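Local coordinates for MaoC family protein (Mycobacterium tuberculosis H37Rv, PDB 3KHP) that probably dehydrates 3-hydroxyacyl thioesters, as a double hot-dog protein of the MaoC and hydratase 2 family, at residues Pro35-Thr41 with Ala114-Val120; Val73-Val79 with Ile106-Leu112. One frame throughout, in Å; residues are numbered along the deposited sequence.

Interaction 1 of 2, residues Pro35-Thr41 with Ala114-Val120; sequences PMLFEWT and AAGKLSV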
ATOM      1  N   PRO A  35     -12.615  13.786 -21.470  1.00 35.06           N
ATOM      2  CA  PRO A  35     -12.919  12.910 -20.355  1.00 35.22           C
ATOM      3  C   PRO A  35     -11.951  11.755 -20.272  1.00 34.59           C
ATOM      4  O   PRO A  35     -11.615  11.141 -21.273  1.00 33.63           O
ATOM      5  CB  PRO A  35     -14.327  12.405 -20.675  1.00 35.47           C
ATOM      6  CG  PRO A  35     -14.914  13.471 -21.457  1.00 36.03           C
ATOM      7  CD  PRO A  35     -13.806  14.047 -22.282  1.00 35.44           C
ATOM      8  N   MET A  36     -11.468  11.504 -19.075  1.00 34.70           N
ATOM      9  CA  MET A  36     -10.690  10.314 -18.827  1.00 35.18           C
ATOM     10  C   MET A  36     -11.407   9.542 -17.725  1.00 33.63           C
ATOM     11  O   MET A  36     -11.754  10.113 -16.680  1.00 31.90           O
ATOM     12  CB  MET A  36      -9.274  10.692 -18.414  1.00 35.91           C
ATOM     13  CG  MET A  36      -8.297   9.538 -18.466  1.00 39.82           C
ATOM     14  SD  MET A  36      -6.710   9.967 -17.658  1.00 46.23           S
ATOM     15  CE  MET A  36      -5.880  10.978 -18.898  1.00 46.36           C
ATOM     16  N   LEU A  37     -11.626   8.257 -17.986  1.00 32.29           N
ATOM     17  CA  LEU A  37     -12.219   7.327 -17.022  1.00 32.23           C
ATOM     18  C   LEU A  37     -11.207   6.868 -15.928  1.00 30.40           C
ATOM     19  O   LEU A  37     -10.135   6.328 -16.247  1.00 30.54           O
ATOM     20  CB  LEU A  37     -12.738   6.101 -17.780  1.00 32.37           C
ATOM     21  CG  LEU A  37     -14.121   5.563 -17.409  1.00 35.76           C
ATOM     22  CD1 LEU A  37     -15.270   6.605 -17.623  1.00 36.41           C
ATOM     23  CD2 LEU A  37     -14.384   4.271 -18.224  1.00 37.29           C
ATOM     24  N   PHE A  38     -11.507   7.148 -14.666  1.00 28.62           N
ATOM     25  CA  PHE A  38     -10.769   6.589 -13.545  0.50 27.59           C
ATOM     26  C   PHE A  38     -11.642   5.526 -12.860  1.00 28.14           C
ATOM     27  O   PHE A  38     -12.738   5.841 -12.416  1.00 27.82           O
ATOM     28  CB  PHE A  38     -10.367   7.698 -12.570  0.50 26.66           C
ATOM     29  CG  PHE A  38      -9.203   8.555 -13.048  0.50 23.64           C
ATOM     30  CD1 PHE A  38      -7.933   8.394 -12.507  0.50 19.49           C
ATOM     31  CD2 PHE A  38      -9.382   9.518 -14.031  0.50 19.99           C
ATOM     32  CE1 PHE A  38      -6.868   9.180 -12.933  0.50 18.92           C
ATOM     33  CE2 PHE A  38      -8.327  10.302 -14.449  0.50 19.33           C
ATOM     34  CZ  PHE A  38      -7.069  10.137 -13.902  0.50 17.86           C
ATOM     35  N   GLU A  39     -11.129   4.296 -12.792  1.00 28.55           N
ATOM     36  CA  GLU A  39     -11.796   3.167 -12.196  1.00 28.98           C
ATOM     37  C   GLU A  39     -10.965   2.604 -11.075  1.00 27.02           C
ATOM     38  O   GLU A  39      -9.751   2.557 -11.173  1.00 27.33           O
ATOM     39  CB  GLU A  39     -11.934   2.035 -13.207  1.00 29.71           C
ATOM     40  CG  GLU A  39     -12.813   2.306 -14.385  1.00 34.52           C
ATOM     41  CD  GLU A  39     -13.237   0.998 -15.043  1.00 38.80           C
ATOM     42  OE1 GLU A  39     -12.793   0.726 -16.173  1.00 40.02           O
ATOM     43  OE2 GLU A  39     -13.968   0.226 -14.366  1.00 43.28           O
ATOM     44  N   TRP A  40     -11.636   2.093 -10.058  1.00 25.15           N
ATOM     45  CA  TRP A  40     -10.970   1.532  -8.905  1.00 23.97           C
ATOM     46  C   TRP A  40     -11.849   0.451  -8.275  1.00 23.45           C
ATOM     47  O   TRP A  40     -13.065   0.448  -8.485  1.00 23.63           O
ATOM     48  CB  TRP A  40     -10.659   2.654  -7.916  1.00 23.12           C
ATOM     49  CG  TRP A  40     -11.840   3.230  -7.238  1.00 22.10           C
ATOM     50  CD1 TRP A  40     -12.384   2.810  -6.057  1.00 20.21           C
ATOM     51  CD2 TRP A  40     -12.617   4.364  -7.651  1.00 19.45           C
ATOM     52  NE1 TRP A  40     -13.453   3.595  -5.729  1.00 19.51           N
ATOM     53  CE2 TRP A  40     -13.627   4.544  -6.694  1.00 18.52           C
ATOM     54  CE3 TRP A  40     -12.566   5.229  -8.743  1.00 19.49           C
ATOM     55  CZ2 TRP A  40     -14.562   5.562  -6.781  1.00 19.12           C
ATOM     56  CZ3 TRP A  40     -13.497   6.225  -8.834  1.00 19.12           C
ATOM     57  CH2 TRP A  40     -14.482   6.393  -7.862  1.00 19.04           C
ATOM     58  N   THR A  41     -11.226  -0.476  -7.548  1.00 22.57           N
ATOM     59  CA  THR A  41     -11.935  -1.506  -6.795  1.00 21.58           C
ATOM     60  C   THR A  41     -11.661  -1.249  -5.329  1.00 20.88           C
ATOM     61  O   THR A  41     -10.926  -0.291  -4.979  1.00 20.63           O
ATOM     62  CB  THR A  41     -11.453  -2.919  -7.126  1.00 22.56           C
ATOM     63  OG1 THR A  41     -10.077  -3.047  -6.738  1.00 23.12           O
ATOM     64  CG2 THR A  41     -11.623  -3.226  -8.658  1.00 22.60           C
ATOM     65  N   ALA A 114     -16.612   2.471  -2.479  1.00 21.74           N
ATOM     66  CA  ALA A 114     -15.428   1.644  -2.276  1.00 21.35           C
ATOM     67  C   ALA A 114     -14.829   1.192  -3.588  1.00 20.64           C
ATOM     68  O   ALA A 114     -13.614   1.053  -3.693  1.00 20.20           O
ATOM     69  CB  ALA A 114     -15.758   0.388  -1.369  1.00 20.69           C
ATOM     70  N   ALA A 115     -15.707   0.887  -4.534  1.00 21.10           N
ATOM     71  CA  ALA A 115     -15.377   0.510  -5.902  1.00 22.05           C
ATOM     72  C   ALA A 115     -16.246   1.360  -6.825  1.00 22.65           C
ATOM     73  O   ALA A 115     -17.435   1.539  -6.547  1.00 23.22           O
ATOM     74  CB  ALA A 115     -15.690  -0.952  -6.163  1.00 21.12           C
ATOM     75  N   GLY A 116     -15.676   1.831  -7.926  1.00 23.07           N
ATOM     76  CA  GLY A 116     -16.435   2.585  -8.906  1.00 24.49           C
ATOM     77  C   GLY A 116     -15.635   3.136 -10.071  1.00 25.45           C
ATOM     78  O   GLY A 116     -14.508   2.719 -10.339  1.00 24.99           O
ATOM     79  N   LYS A 117     -16.243   4.102 -10.745  1.00 26.49           N
ATOM     80  CA  LYS A 117     -15.683   4.751 -11.915  1.00 27.13           C
ATOM     81  C   LYS A 117     -16.040   6.230 -11.873  1.00 26.58           C
ATOM     82  O   LYS A 117     -17.130   6.604 -11.397  1.00 25.80           O
ATOM     83  CB  LYS A 117     -16.279   4.190 -13.198  1.00 28.18           C
ATOM     84  CG  LYS A 117     -16.503   2.685 -13.237  1.00 32.52           C
ATOM     85  CD  LYS A 117     -17.001   2.251 -14.636  1.00 36.78           C
ATOM     86  CE  LYS A 117     -16.967   0.715 -14.824  1.00 39.90           C
ATOM     87  NZ  LYS A 117     -17.120  -0.042 -13.521  1.00 42.05           N
ATOM     88  N   LEU A 118     -15.131   7.067 -12.388  1.00 25.93           N
ATOM     89  CA  LEU A 118     -15.472   8.458 -12.676  1.00 25.28           C
ATOM     90  C   LEU A 118     -14.941   8.891 -14.036  1.00 24.54           C
ATOM     91  O   LEU A 118     -13.900   8.445 -14.481  1.00 24.02           O
ATOM     92  CB  LEU A 118     -14.934   9.406 -11.616  1.00 24.88           C
ATOM     93  CG  LEU A 118     -15.513   9.430 -10.232  1.00 25.06           C
ATOM     94  CD1 LEU A 118     -14.618  10.349  -9.378  1.00 22.66           C
ATOM     95  CD2 LEU A 118     -16.982   9.885 -10.252  1.00 23.40           C
ATOM     96  N   SER A 119     -15.706   9.769 -14.667  1.00 24.29           N
ATOM     97  CA  SER A 119     -15.367  10.440 -15.891  1.00 24.37           C
ATOM     98  C   SER A 119     -14.816  11.772 -15.444  1.00 23.79           C
ATOM     99  O   SER A 119     -15.549  12.587 -14.877  1.00 23.76           O
ATOM    100  CB  SER A 119     -16.653  10.667 -16.710  1.00 25.39           C
ATOM    101  OG  SER A 119     -16.427  11.540 -17.805  1.00 27.62           O
ATOM    102  N   VAL A 120     -13.524  11.973 -15.663  1.00 22.87           N
ATOM    103  CA  VAL A 120     -12.824  13.099 -15.113  1.00 22.48           C
ATOM    104  C   VAL A 120     -12.365  14.017 -16.250  1.00 22.73           C
ATOM    105  O   VAL A 120     -11.775  13.569 -17.219  1.00 21.30           O
ATOM    106  CB  VAL A 120     -11.625  12.644 -14.264  1.00 22.60           C
ATOM    107  CG1 VAL A 120     -10.890  13.826 -13.692  1.00 20.55           C
ATOM    108  CG2 VAL A 120     -12.102  11.718 -13.135  1.00 22.14           C
TER
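Trp-40 spreads its indole across the backbone of Gly-116 in an antiparallel strand pair at one edge of a double hot-dog sheet, and it has more of its surface covered by the other segment than any other residue of the pair. The axes of strands 36-40 and 116-120 approach to 4.6 Å. Three hydrogen-bonded pairs, Met-36 with Val-120, Phe-38 with Leu-118 and Trp-40 with Gly-116, each exchange two N-H...O=C bonds, with the pair between Phe-38 and Leu-118 at 2.7 Å from N to O both ways.

On the face carrying Trp-40, Gly-116 CA lies 4.2 Å from the centroid of the six-membered ring and only 15° off its normal, which identifies a CH-pi contact. Having no side chain, the glycine brings its main chain close to the ring: Gly-116 N stands 3.5 Å above the ring plane, displaced toward the rim. The placement follows from chi1 of 70°, which sets Trp-40 CG between its own N and carbonyl carbon and turns the indole over the neighbouring strand. Leu-118 CG and Ala-114 O sit at the indole edge. Farther along this face Phe-38, modelled in two conformers, in one of them lays CD2 against Val-120 CG2.

The other face holds the non-hydrogen-bonded pairs. Glu-39 and Lys-117 lie side by side and point the same way, their CG atoms 3.9 Å apart. Glu-39 OE2 sits beside the end of the lysine chain, 3.1 Å from Lys-117 CE and 3.3 Å from NZ in a salt bridge; the nearly eclipsed final bend (chi4 28°) keeps NZ alongside the carboxylate. Outside the segments, Pro-147 packs on Leu-37 and Lys-117, and Cys-81 of helix 78-81 covers Trp-40 and Leu-118. Tyr-77 meets the indole edge-to-face, and Trp-40 NE1 donates to Pro-113 O.

Interaction 2 of 2, residues Val73-Val79 with Ile106-Leu112; sequences VLPTYAV and IRLHAPL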
ATOM      1  N   VAL A  73     -14.895   5.418   2.335  1.00 18.22           N
ATOM      2  CA  VAL A  73     -13.752   5.871   1.539  1.00 16.80           C
ATOM      3  C   VAL A  73     -13.347   7.243   2.013  1.00 15.66           C
ATOM      4  O   VAL A  73     -14.177   8.121   2.181  1.00 14.29           O
ATOM      5  CB  VAL A  73     -14.114   5.909   0.051  1.00 16.66           C
ATOM      6  CG1 VAL A  73     -12.928   6.446  -0.777  1.00 16.70           C
ATOM      7  CG2 VAL A  73     -14.477   4.524  -0.402  1.00 15.62           C
ATOM      8  N   LEU A  74     -12.072   7.455   2.272  1.00 15.17           N
ATOM      9  CA  LEU A  74     -11.694   8.795   2.715  1.00 15.44           C
ATOM     10  C   LEU A  74     -11.944   9.824   1.606  1.00 16.05           C
ATOM     11  O   LEU A  74     -11.786   9.532   0.405  1.00 15.87           O
ATOM     12  CB  LEU A  74     -10.262   8.834   3.188  1.00 16.12           C
ATOM     13  CG  LEU A  74      -9.988   7.989   4.422  1.00 15.30           C
ATOM     14  CD1 LEU A  74      -8.510   7.724   4.561  1.00 12.02           C
ATOM     15  CD2 LEU A  74     -10.575   8.624   5.623  1.00 12.93           C
ATOM     16  N   PRO A  75     -12.411  11.018   1.980  1.00 17.28           N
ATOM     17  CA  PRO A  75     -12.782  11.961   0.908  1.00 17.14           C
ATOM     18  C   PRO A  75     -11.546  12.493   0.196  1.00 15.99           C
ATOM     19  O   PRO A  75     -11.627  12.837  -0.982  1.00 15.49           O
ATOM     20  CB  PRO A  75     -13.559  13.069   1.635  1.00 17.30           C
ATOM     21  CG  PRO A  75     -13.158  12.960   3.059  1.00 18.39           C
ATOM     22  CD  PRO A  75     -12.879  11.472   3.295  1.00 17.76           C
ATOM     23  N   THR A  76     -10.405  12.497   0.872  1.00 15.11           N
ATOM     24  CA  THR A  76      -9.167  12.874   0.206  1.00 14.44           C
ATOM     25  C   THR A  76      -8.774  11.902  -0.886  1.00 14.87           C
ATOM     26  O   THR A  76      -7.863  12.203  -1.673  1.00 14.56           O
ATOM     27  CB  THR A  76      -7.985  12.994   1.138  1.00 14.26           C
ATOM     28  OG1 THR A  76      -7.704  11.725   1.716  1.00 14.66           O
ATOM     29  CG2 THR A  76      -8.218  14.064   2.179  1.00 10.56           C
ATOM     30  N   TYR A  77      -9.455  10.750  -0.969  1.00 14.24           N
ATOM     31  CA  TYR A  77      -9.277   9.874  -2.136  1.00 13.92           C
ATOM     32  C   TYR A  77      -9.623  10.613  -3.464  1.00 13.76           C
ATOM     33  O   TYR A  77      -9.227  10.169  -4.524  1.00 14.15           O
ATOM     34  CB  TYR A  77     -10.055   8.559  -1.984  1.00 13.40           C
ATOM     35  CG  TYR A  77      -9.733   7.527  -3.033  1.00 11.55           C
ATOM     36  CD1 TYR A  77      -8.479   6.909  -3.075  1.00 10.96           C
ATOM     37  CD2 TYR A  77     -10.660   7.208  -4.025  1.00 11.74           C
ATOM     38  CE1 TYR A  77      -8.157   5.986  -4.071  1.00 10.22           C
ATOM     39  CE2 TYR A  77     -10.346   6.288  -5.049  1.00 13.46           C
ATOM     40  CZ  TYR A  77      -9.094   5.675  -5.048  1.00 10.49           C
ATOM     41  OH  TYR A  77      -8.792   4.793  -6.033  1.00 12.13           O
ATOM     42  N   ALA A  78     -10.321  11.742  -3.415  1.00 14.02           N
ATOM     43  CA  ALA A  78     -10.586  12.514  -4.650  1.00 14.74           C
ATOM     44  C   ALA A  78      -9.291  12.894  -5.390  1.00 14.89           C
ATOM     45  O   ALA A  78      -9.302  12.997  -6.589  1.00 14.87           O
ATOM     46  CB  ALA A  78     -11.388  13.744  -4.376  1.00 14.74           C
ATOM     47  N   VAL A  79      -8.186  13.043  -4.685  1.00 14.60           N
ATOM     48  CA  VAL A  79      -6.939  13.386  -5.343  1.00 15.07           C
ATOM     49  C   VAL A  79      -6.376  12.270  -6.207  1.00 15.97           C
ATOM     50  O   VAL A  79      -5.619  12.550  -7.130  1.00 16.86           O
ATOM     51  CB  VAL A  79      -5.875  13.910  -4.371  1.00 15.54           C
ATOM     52  CG1 VAL A  79      -6.418  15.143  -3.586  1.00 11.37           C
ATOM     53  CG2 VAL A  79      -5.354  12.810  -3.466  1.00 13.75           C
ATOM     54  N   ILE A 106     -10.250  19.823  -2.284  1.00 19.42           N
ATOM     55  CA  ILE A 106     -11.154  18.856  -2.827  1.00 20.21           C
ATOM     56  C   ILE A 106     -12.558  19.270  -2.409  1.00 21.25           C
ATOM     57  O   ILE A 106     -12.730  19.903  -1.412  1.00 21.57           O
ATOM     58  CB  ILE A 106     -10.845  17.422  -2.370  1.00 20.31           C
ATOM     59  CG1 ILE A 106     -11.124  17.269  -0.880  1.00 20.63           C
ATOM     60  CG2 ILE A 106      -9.405  16.997  -2.708  1.00 18.82           C
ATOM     61  CD1 ILE A 106     -10.945  15.889  -0.401  1.00 19.76           C
ATOM     62  N   ARG A 107     -13.562  18.923  -3.186  1.00 22.56           N
ATOM     63  CA  ARG A 107     -14.942  19.134  -2.760  1.00 23.98           C
ATOM     64  C   ARG A 107     -15.737  17.918  -3.180  1.00 23.67           C
ATOM     65  O   ARG A 107     -15.630  17.491  -4.327  1.00 23.53           O
ATOM     66  CB  ARG A 107     -15.498  20.435  -3.377  1.00 24.37           C
ATOM     67  CG  ARG A 107     -16.940  20.724  -3.066  1.00 26.99           C
ATOM     68  CD  ARG A 107     -17.366  22.179  -3.436  1.00 29.72           C
ATOM     69  NE  ARG A 107     -16.556  23.159  -2.728  1.00 30.87           N
ATOM     70  CZ  ARG A 107     -16.862  23.698  -1.556  1.00 33.30           C
ATOM     71  NH1 ARG A 107     -17.993  23.381  -0.930  1.00 36.15           N
ATOM     72  NH2 ARG A 107     -16.030  24.567  -0.997  1.00 32.45           N
ATOM     73  N   LEU A 108     -16.512  17.350  -2.262  1.00 23.91           N
ATOM     74  CA  LEU A 108     -17.307  16.155  -2.571  1.00 24.51           C
ATOM     75  C   LEU A 108     -18.796  16.499  -2.567  1.00 25.08           C
ATOM     76  O   LEU A 108     -19.252  17.319  -1.793  1.00 23.88           O
ATOM     77  CB  LEU A 108     -17.011  15.029  -1.576  1.00 24.58           C
ATOM     78  CG  LEU A 108     -15.727  14.178  -1.760  1.00 25.49           C
ATOM     79  CD1 LEU A 108     -15.666  13.397  -3.089  1.00 22.88           C
ATOM     80  CD2 LEU A 108     -14.523  15.068  -1.601  1.00 25.52           C
ATOM     81  N   HIS A 109     -19.534  15.867  -3.471  1.00 26.67           N
ATOM     82  CA  HIS A 109     -20.971  16.068  -3.621  1.00 27.48           C
ATOM     83  C   HIS A 109     -21.748  14.815  -3.348  1.00 28.29           C
ATOM     84  O   HIS A 109     -22.979  14.848  -3.260  1.00 29.35           O
ATOM     85  CB  HIS A 109     -21.244  16.544  -5.029  1.00 27.23           C
ATOM     86  CG  HIS A 109     -20.581  17.837  -5.314  1.00 28.19           C
ATOM     87  ND1 HIS A 109     -21.079  19.035  -4.853  1.00 29.33           N
ATOM     88  CD2 HIS A 109     -19.390  18.119  -5.894  1.00 29.29           C
ATOM     89  CE1 HIS A 109     -20.254  20.007  -5.192  1.00 29.48           C
ATOM     90  NE2 HIS A 109     -19.224  19.480  -5.831  1.00 30.24           N
ATOM     91  N   ALA A 110     -21.020  13.711  -3.241  1.00 28.66           N
ATOM     92  CA  ALA A 110     -21.555  12.436  -2.806  1.00 28.91           C
ATOM     93  C   ALA A 110     -20.421  11.633  -2.154  1.00 28.96           C
ATOM     94  O   ALA A 110     -19.248  11.965  -2.292  1.00 29.53           O
ATOM     95  CB  ALA A 110     -22.150  11.668  -4.001  1.00 28.26           C
ATOM     96  N   PRO A 111     -20.766  10.584  -1.425  1.00 28.70           N
ATOM     97  CA  PRO A 111     -19.696   9.707  -0.940  1.00 27.98           C
ATOM     98  C   PRO A 111     -18.992   9.025  -2.102  1.00 26.80           C
ATOM     99  O   PRO A 111     -19.616   8.757  -3.114  1.00 26.20           O
ATOM    100  CB  PRO A 111     -20.437   8.661  -0.093  1.00 28.29           C
ATOM    101  CG  PRO A 111     -21.859   9.231   0.137  1.00 28.91           C
ATOM    102  CD  PRO A 111     -22.119  10.144  -1.020  1.00 29.04           C
ATOM    103  N   LEU A 112     -17.713   8.722  -1.951  1.00 25.51           N
ATOM    104  CA  LEU A 112     -17.021   8.000  -2.992  1.00 24.67           C
ATOM    105  C   LEU A 112     -17.289   6.562  -2.632  1.00 24.26           C
ATOM    106  O   LEU A 112     -17.161   6.207  -1.463  1.00 24.78           O
ATOM    107  CB  LEU A 112     -15.524   8.324  -3.020  1.00 24.11           C
ATOM    108  CG  LEU A 112     -15.086   9.750  -3.384  1.00 23.94           C
ATOM    109  CD1 LEU A 112     -13.655  10.021  -2.948  1.00 20.68           C
ATOM    110  CD2 LEU A 112     -15.208   9.917  -4.903  1.00 24.25           C
TER
HETATM  111  O   HOH W   1     -17.722   6.944   1.875  1.00 29.93           O
HETATM  112  O   HOH W   2     -16.411   9.152   0.611  1.00 30.33           O
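Ile-106 and Leu-112 supply most of the surface with which the end of strand 103-108 and the loop after it meet the 3-10 turn leading into helix 78-81, a position consistent with the central helix of a hot-dog fold. No direct hydrogen bond joins the segments, and all ten touching residues are buried.

The two branches of Ile-106 meet different residues. With chi1 at 68°, CG1 lies between the backbone N and the carbonyl carbon, and the extended chi2 (176°) carries CD1 against the turn, to 3.2 Å from Pro-75 O. The other branch, CG2, is opposite the carbonyl carbon and meets Val-79 CG1 at 3.6 Å, with Ala-78 CB beside it. The isoleucine thus reaches from Pro-75 to Val-79. Next on the same side of the strand, Leu-108 adds CD2 against Pro-75 CB (3.9 Å).

Leu-112 comes from the far end of the loop. Its CB lies 3.9 Å from Val-73 CG1, the two side chains crossing nearly at right angles, while Val-73 CG2 is 3.3 Å from Leu-112 O. A chi1 of -66° puts Leu-112 CG opposite the carbonyl carbon, and CD1 extends to Tyr-77 CB, the edge of the Tyr-77 ring and Ala-78 N (3.8 Å). Pro-75 O already accepts a bond from Ala-78 N within the turn. Beyond the pair, Tyr-235 of helix 231-245 packs on Thr-76, Val-79 and Ile-106, and Thr-76 OG1 is bonded to Tyr-48 OH. Water links the backbones at the Val-73 end: one molecule donates to Val-73 O and accepts from Leu-112 N, each at 2.9 Å.

The centres of interactions 1 and 2 are 12 Å apart, on the same side of the chain's centre. Along the chain the order is 35-41, 73-79, 106-112, 114-120, so interaction 2 closes within the span bracketed by interaction 1. Strands 103-108 and 116-129 are consecutive in sequence but separated in the sheet by strands 136-145 and 152-162. Helix 78-81 lies against both strands, and interactions 1 and 2 touch directly: Tyr-77 OH is 3.4 Å from Trp-40 CB, and Ala-114 CA is 3.6 Å from Val-73 CG2. Edge strand 36-40 is thus packed against the 73-79 turn, in what is probably the N-terminal hot-dog half.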